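Local coordinates for flavohemoprotein (Vibrio cholerae O1 biovar El Tor, PDB 4EH1) that probably detoxifies nitric oxide to nitrate with oxygen and NAD(P)H, here as its FAD-binding reductase domain, at residues S58-S71 with V124-K138. Residues are numbered along the deposited sequence; the frame is centred on the assembly and turned at random. Where two conformers were deposited one is given.
Sequences SLSHASNGREYRIS and VGATPMQAILHTLAK. With FAD (flavin-adenine dinucleotide), chain C.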
loop_
_atom_site.group_PDB
_atom_site.type_symbol
_atom_site.label_atom_id
_atom_site.label_comp_id
_atom_site.label_asym_id
_atom_site.label_seq_id
_atom_site.Cartn_x
_atom_site.Cartn_y
_atom_site.Cartn_z
ATOM N N SER A 58 5.987 -12.327 10.688
ATOM C CA SER A 58 4.827 -13.026 11.184
ATOM C C SER A 58 3.736 -13.038 10.139
ATOM O O SER A 58 3.516 -12.049 9.455
ATOM C CB SER A 58 4.273 -12.303 12.406
ATOM O OG SER A 58 5.197 -12.291 13.478
ATOM N N LEU A 59 3.028 -14.159 10.014
ATOM C CA LEU A 59 1.823 -14.169 9.187
ATOM C C LEU A 59 0.748 -13.274 9.857
ATOM O O LEU A 59 0.567 -13.330 11.065
ATOM C CB LEU A 59 1.361 -15.601 8.979
ATOM C CG LEU A 59 2.490 -16.302 8.213
ATOM C CD1 LEU A 59 2.613 -17.724 8.624
ATOM C CD2 LEU A 59 2.303 -16.163 6.722
ATOM N N SER A 60 0.075 -12.416 9.091
ATOM C CA SER A 60 -0.908 -11.501 9.694
ATOM C C SER A 60 -2.326 -11.711 9.182
ATOM O O SER A 60 -3.189 -10.827 9.350
ATOM C CB SER A 60 -0.543 -10.047 9.424
ATOM O OG SER A 60 -0.468 -9.830 8.029
ATOM N N HIS A 61 -2.545 -12.846 8.517
ATOM C CA HIS A 61 -3.903 -13.296 8.214
ATOM C C HIS A 61 -4.064 -14.776 8.608
ATOM O O HIS A 61 -3.075 -15.436 8.916
ATOM C CB HIS A 61 -4.242 -13.055 6.729
ATOM C CG HIS A 61 -5.659 -12.626 6.512
ATOM N ND1 HIS A 61 -6.732 -13.466 6.745
ATOM C CD2 HIS A 61 -6.184 -11.436 6.118
ATOM C CE1 HIS A 61 -7.855 -12.817 6.482
ATOM N NE2 HIS A 61 -7.549 -11.582 6.110
ATOM N N ALA A 62 -5.300 -15.273 8.612
ATOM C CA ALA A 62 -5.604 -16.695 8.830
ATOM C C ALA A 62 -5.050 -17.604 7.710
ATOM O O ALA A 62 -4.966 -17.204 6.553
ATOM C CB ALA A 62 -7.118 -16.897 8.938
ATOM N N SER A 63 -4.689 -18.832 8.054
ATOM C CA SER A 63 -4.206 -19.786 7.057
ATOM C C SER A 63 -5.348 -20.204 6.103
ATOM O O SER A 63 -6.477 -20.449 6.536
ATOM C CB SER A 63 -3.639 -21.000 7.767
ATOM O OG SER A 63 -3.036 -21.877 6.840
ATOM N N ASN A 64 -5.077 -20.238 4.806
ATOM C CA ASN A 64 -6.107 -20.651 3.845
ATOM C C ASN A 64 -5.562 -21.505 2.706
ATOM O O ASN A 64 -6.254 -21.764 1.740
ATOM C CB ASN A 64 -6.841 -19.446 3.270
ATOM C CG ASN A 64 -5.940 -18.549 2.427
ATOM O OD1 ASN A 64 -4.805 -18.904 2.048
ATOM N ND2 ASN A 64 -6.452 -17.373 2.116
ATOM N N GLY A 65 -4.293 -21.879 2.800
ATOM C CA GLY A 65 -3.702 -22.784 1.831
ATOM C C GLY A 65 -3.349 -22.192 0.481
ATOM O O GLY A 65 -2.910 -22.917 -0.400
ATOM N N ARG A 66 -3.502 -20.882 0.308
ATOM C CA ARG A 66 -3.330 -20.304 -1.024
ATOM C C ARG A 66 -2.330 -19.173 -1.048
ATOM O O ARG A 66 -1.516 -19.063 -1.958
ATOM C CB ARG A 66 -4.680 -19.824 -1.578
ATOM C CG ARG A 66 -5.701 -20.941 -1.738
ATOM C CD ARG A 66 -5.396 -21.766 -2.975
ATOM N NE ARG A 66 -5.617 -21.011 -4.210
ATOM C CZ ARG A 66 -5.089 -21.332 -5.388
ATOM N NH1 ARG A 66 -4.297 -22.395 -5.493
ATOM N NH2 ARG A 66 -5.349 -20.585 -6.458
ATOM N N GLU A 67 -2.388 -18.312 -0.052
ATOM C CA GLU A 67 -1.460 -17.189 -0.024
ATOM C C GLU A 67 -1.110 -16.779 1.392
ATOM O O GLU A 67 -1.808 -17.129 2.340
ATOM C CB GLU A 67 -2.059 -15.999 -0.745
ATOM C CG GLU A 67 -3.257 -15.473 -0.034
ATOM C CD GLU A 67 -4.067 -14.513 -0.867
ATOM O OE1 GLU A 67 -4.000 -14.606 -2.111
ATOM O OE2 GLU A 67 -4.771 -13.669 -0.266
ATOM N N TYR A 68 -0.014 -16.037 1.524
ATOM C CA TYR A 68 0.419 -15.544 2.813
ATOM C C TYR A 68 0.343 -14.017 2.837
ATOM O O TYR A 68 0.624 -13.353 1.842
ATOM C CB TYR A 68 1.869 -15.964 3.069
ATOM C CG TYR A 68 2.119 -17.450 3.284
ATOM C CD1 TYR A 68 1.244 -18.233 4.038
ATOM C CD2 TYR A 68 3.244 -18.054 2.753
ATOM C CE1 TYR A 68 1.488 -19.597 4.249
ATOM C CE2 TYR A 68 3.497 -19.414 2.937
ATOM C CZ TYR A 68 2.630 -20.175 3.701
ATOM O OH TYR A 68 2.888 -21.509 3.879
ATOM N N ARG A 69 -0.040 -13.453 3.970
ATOM C CA ARG A 69 0.170 -12.028 4.182
ATOM C C ARG A 69 1.152 -11.809 5.354
ATOM O O ARG A 69 1.016 -12.414 6.435
ATOM C CB ARG A 69 -1.145 -11.290 4.439
ATOM C CG ARG A 69 -0.968 -9.769 4.648
ATOM C CD ARG A 69 -2.304 -9.068 4.834
ATOM N NE ARG A 69 -2.744 -9.148 6.218
ATOM C CZ ARG A 69 -3.860 -8.582 6.668
ATOM N NH1 ARG A 69 -4.643 -7.902 5.839
ATOM N NH2 ARG A 69 -4.187 -8.684 7.949
ATOM N N ILE A 70 2.144 -10.959 5.120
ATOM C CA ILE A 70 3.002 -10.480 6.206
ATOM C C ILE A 70 2.917 -8.958 6.263
ATOM O O ILE A 70 2.510 -8.314 5.291
ATOM C CB ILE A 70 4.464 -10.849 5.992
ATOM C CG1 ILE A 70 4.945 -10.263 4.671
ATOM C CG2 ILE A 70 4.695 -12.409 6.067
ATOM C CD1 ILE A 70 6.485 -10.367 4.529
ATOM N N SER A 71 3.323 -8.387 7.391
ATOM C CA SER A 71 3.214 -6.944 7.609
ATOM C C SER A 71 4.500 -6.449 8.253
ATOM O O SER A 71 4.867 -6.863 9.369
ATOM C CB SER A 71 2.025 -6.619 8.513
ATOM O OG SER A 71 0.839 -7.261 8.036
ATOM N N VAL A 124 4.237 -3.097 16.070
ATOM C CA VAL A 124 4.193 -4.098 15.021
ATOM C C VAL A 124 3.933 -5.490 15.622
ATOM O O VAL A 124 3.690 -6.469 14.897
ATOM C CB VAL A 124 5.472 -4.048 14.147
ATOM C CG1 VAL A 124 6.640 -4.735 14.857
ATOM C CG2 VAL A 124 5.181 -4.627 12.731
ATOM N N GLY A 125 3.941 -5.541 16.952
ATOM C CA GLY A 125 3.491 -6.700 17.701
ATOM C C GLY A 125 2.078 -7.126 17.295
ATOM O O GLY A 125 1.667 -8.275 17.502
ATOM N N ALA A 126 1.335 -6.197 16.715
ATOM C CA ALA A 126 -0.020 -6.481 16.264
ATOM C C ALA A 126 -0.091 -7.516 15.115
ATOM O O ALA A 126 -1.114 -8.129 14.925
ATOM C CB ALA A 126 -0.743 -5.176 15.868
ATOM N N THR A 127 0.997 -7.692 14.368
ATOM C CA THR A 127 0.973 -8.550 13.180
ATOM C C THR A 127 0.508 -10.002 13.479
ATOM O O THR A 127 -0.490 -10.455 12.910
ATOM C CB THR A 127 2.323 -8.503 12.399
ATOM O OG1 THR A 127 2.656 -7.146 12.074
ATOM C CG2 THR A 127 2.247 -9.313 11.127
ATOM N N PRO A 128 1.189 -10.723 14.390
ATOM C CA PRO A 128 0.661 -12.078 14.645
ATOM C C PRO A 128 -0.729 -12.076 15.292
ATOM O O PRO A 128 -1.497 -13.014 15.055
ATOM C CB PRO A 128 1.693 -12.684 15.594
ATOM C CG PRO A 128 2.361 -11.465 16.237
ATOM C CD PRO A 128 2.425 -10.466 15.153
ATOM N N MET A 129 -1.044 -11.036 16.073
ATOM C CA MET A 129 -2.336 -10.922 16.691
ATOM C C MET A 129 -3.405 -10.801 15.636
ATOM O O MET A 129 -4.524 -11.259 15.846
ATOM C CB MET A 129 -2.433 -9.713 17.609
ATOM C CG MET A 129 -1.555 -9.793 18.829
ATOM S SD MET A 129 -1.661 -11.395 19.701
ATOM C CE MET A 129 -0.399 -11.012 20.916
ATOM N N GLN A 130 -3.065 -10.192 14.507
ATOM C CA GLN A 130 -4.007 -10.114 13.399
ATOM C C GLN A 130 -4.366 -11.492 12.785
ATOM O O GLN A 130 -5.518 -11.723 12.396
ATOM C CB GLN A 130 -3.485 -9.162 12.322
ATOM C CG GLN A 130 -4.629 -8.446 11.554
ATOM C CD GLN A 130 -5.440 -7.483 12.435
ATOM O OE1 GLN A 130 -5.060 -7.165 13.572
ATOM N NE2 GLN A 130 -6.563 -7.031 11.914
ATOM N N ALA A 131 -3.380 -12.384 12.676
ATOM C CA ALA A 131 -3.626 -13.747 12.197
ATOM C C ALA A 131 -4.566 -14.423 13.170
ATOM O O ALA A 131 -5.482 -15.118 12.770
ATOM C CB ALA A 131 -2.296 -14.553 12.048
ATOM N N ILE A 132 -4.355 -14.183 14.459
ATOM C CA ILE A 132 -5.184 -14.800 15.483
ATOM C C ILE A 132 -6.617 -14.261 15.443
ATOM O O ILE A 132 -7.556 -15.046 15.430
ATOM C CB ILE A 132 -4.573 -14.644 16.875
ATOM C CG1 ILE A 132 -3.201 -15.362 16.931
ATOM C CG2 ILE A 132 -5.532 -15.201 17.947
ATOM C CD1 ILE A 132 -2.472 -15.247 18.282
ATOM N N LEU A 133 -6.784 -12.936 15.397
ATOM C CA LEU A 133 -8.112 -12.377 15.209
ATOM C C LEU A 133 -8.845 -12.993 14.032
ATOM O O LEU A 133 -10.001 -13.375 14.155
ATOM C CB LEU A 133 -8.046 -10.884 14.931
ATOM C CG LEU A 133 -7.749 -9.961 16.100
ATOM C CD1 LEU A 133 -7.615 -8.516 15.576
ATOM C CD2 LEU A 133 -8.828 -10.089 17.186
ATOM N N HIS A 134 -8.198 -13.036 12.874
ATOM C CA HIS A 134 -8.879 -13.577 11.699
ATOM C C HIS A 134 -9.282 -15.041 11.862
ATOM O O HIS A 134 -10.368 -15.450 11.409
ATOM C CB HIS A 134 -8.071 -13.378 10.422
ATOM C CG HIS A 134 -8.164 -11.995 9.865
ATOM N ND1 HIS A 134 -9.339 -11.478 9.353
ATOM C CD2 HIS A 134 -7.230 -11.020 9.729
ATOM C CE1 HIS A 134 -9.123 -10.248 8.918
ATOM N NE2 HIS A 134 -7.855 -9.942 9.151
ATOM N N THR A 135 -8.426 -15.819 12.527
ATOM C CA THR A 135 -8.709 -17.245 12.772
ATOM C C THR A 135 -9.897 -17.399 13.722
ATOM O O THR A 135 -10.775 -18.216 13.490
ATOM C CB THR A 135 -7.489 -17.989 13.387
ATOM O OG1 THR A 135 -6.370 -17.806 12.532
ATOM C CG2 THR A 135 -7.777 -19.500 13.507
ATOM N N LEU A 136 -9.920 -16.601 14.788
ATOM C CA LEU A 136 -10.996 -16.690 15.768
ATOM C C LEU A 136 -12.306 -16.214 15.162
ATOM O O LEU A 136 -13.354 -16.682 15.555
ATOM C CB LEU A 136 -10.653 -15.879 17.025
ATOM C CG LEU A 136 -9.411 -16.380 17.783
ATOM C CD1 LEU A 136 -9.152 -15.528 19.048
ATOM C CD2 LEU A 136 -9.509 -17.836 18.184
ATOM N N ALA A 137 -12.239 -15.281 14.206
ATOM C CA ALA A 137 -13.450 -14.798 13.535
ATOM C C ALA A 137 -14.066 -15.937 12.720
ATOM O O ALA A 137 -15.262 -16.232 12.821
ATOM C CB ALA A 137 -13.133 -13.635 12.625
ATOM N N LYS A 138 -13.214 -16.567 11.926
ATOM C CA LYS A 138 -13.558 -17.728 11.130
ATOM C C LYS A 138 -14.214 -18.828 11.983
ATOM O O LYS A 138 -15.173 -19.463 11.555
ATOM C CB LYS A 138 -12.287 -18.235 10.439
ATOM C CG LYS A 138 -12.459 -19.481 9.605
ATOM C CD LYS A 138 -11.162 -19.851 8.887
ATOM C CE LYS A 138 -10.638 -18.715 7.997
ATOM N NZ LYS A 138 -9.527 -19.182 7.085
HETATM P PA FAD C . 18.515 -4.593 10.455
HETATM O O1A FAD C . 18.692 -5.958 10.852
HETATM O O2A FAD C . 19.258 -4.012 9.390
HETATM O O5B FAD C . 18.817 -3.723 11.696
HETATM C C5B FAD C . 18.528 -4.185 12.990
HETATM C C4B FAD C . 18.732 -3.138 14.070
HETATM O O4B FAD C . 20.107 -2.904 14.310
HETATM C C3B FAD C . 18.135 -1.837 13.625
HETATM O O3B FAD C . 17.616 -1.186 14.755
HETATM C C2B FAD C . 19.304 -1.066 13.114
HETATM O O2B FAD C . 19.036 0.284 13.331
HETATM C C1B FAD C . 20.450 -1.595 13.924
HETATM N N9A FAD C . 21.648 -1.633 13.093
HETATM C C8A FAD C . 21.747 -2.117 11.874
HETATM N N7A FAD C . 22.982 -1.971 11.394
HETATM C C5A FAD C . 23.689 -1.372 12.325
HETATM C C6A FAD C . 25.066 -0.919 12.447
HETATM N N6A FAD C . 25.949 -1.092 11.453
HETATM N N1A FAD C . 25.390 -0.325 13.580
HETATM C C2A FAD C . 24.528 -0.160 14.557
HETATM N N3A FAD C . 23.269 -0.541 14.516
HETATM C C4A FAD C . 22.798 -1.139 13.439
HETATM N N1 FAD C . 9.160 -7.540 11.862
HETATM C C2 FAD C . 8.071 -7.083 11.248
HETATM O O2 FAD C . 8.133 -6.018 10.690
HETATM N N3 FAD C . 6.925 -7.740 11.200
HETATM C C4 FAD C . 6.768 -8.904 11.753
HETATM O O4 FAD C . 5.699 -9.450 11.667
HETATM C C4X FAD C . 7.915 -9.477 12.466
HETATM N N5 FAD C . 7.844 -10.640 13.069
HETATM C C5X FAD C . 8.883 -11.132 13.714
HETATM C C6 FAD C . 8.752 -12.339 14.322
HETATM C C7 FAD C . 9.801 -12.877 15.002
HETATM C C7M FAD C . 9.662 -14.191 15.672
HETATM C C8 FAD C . 11.071 -12.170 15.063
HETATM C C8M FAD C . 12.192 -12.796 15.801
HETATM C C9 FAD C . 11.213 -10.957 14.450
HETATM C C9A FAD C . 10.153 -10.408 13.779
HETATM N N10 FAD C . 10.268 -9.178 13.151
HETATM C C10 FAD C . 9.149 -8.696 12.491
HETATM C "C1'" FAD C . 11.532 -8.453 13.164
HETATM C "C2'" FAD C . 12.222 -8.602 11.808
HETATM O "O2'" FAD C . 12.585 -9.932 11.508
HETATM C "C3'" FAD C . 13.512 -7.831 11.623
HETATM O "O3'" FAD C . 14.406 -8.065 12.675
HETATM C "C4'" FAD C . 13.335 -6.349 11.350
HETATM O "O4'" FAD C . 12.495 -6.198 10.231
HETATM C "C5'" FAD C . 14.643 -5.595 11.137
HETATM O "O5'" FAD C . 15.389 -6.030 10.039
HETATM P P FAD C . 16.161 -5.089 9.100
HETATM O O1P FAD C . 16.948 -5.928 8.257
HETATM O O2P FAD C . 15.235 -4.204 8.506
HETATM O O3P FAD C . 17.035 -4.299 10.100
HETATM O O HOH W 1 -5.236 -19.544 10.646
#
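Ser60 OG is gripped by Arg69 NE at 3.0 Å and shares a hydrogen bond with Ser71 OG, itself also bonded to Ser20 OG; the CB of Ser60 packs on Thr127 CG2 in one of two modelled conformers of that threonine. Arg69 takes Ser60 side-on: its NH2 also reaches Ser60 O at 2.7 Å, from above the carbonyl plane, while Gln130 CG of the helix lies at the guanidinium edge. The bend in the Arg69 chain (chi3 84°) lays one guanidinium face against His61 CD2. The His61 ring in turn stacks face to face on His134, centroids 3.7 Å apart and planes 12° from parallel. Glu161 OE1 pairs with Arg69 NH2 and accepts from His134 NE2 and Gln130 NE2, the latter also bonded to Thr162 OG1, tying both segments to the next helix. Here the antiparallel FAD-binding barrel meets the first helix of the NAD-binding domain, the two-domain plan of ferredoxin reductase-like proteins. Ala131 CB touches both Leu59 O and His61 O, 3.3 Å from each. One water accepts from Ser63 N and donates to Thr135 OG1, bridging loop and helix. Beside Thr127, FAD O4 accepts from Ser58 N, and flavin N3 donates to Ser71 O at 2.9 Å.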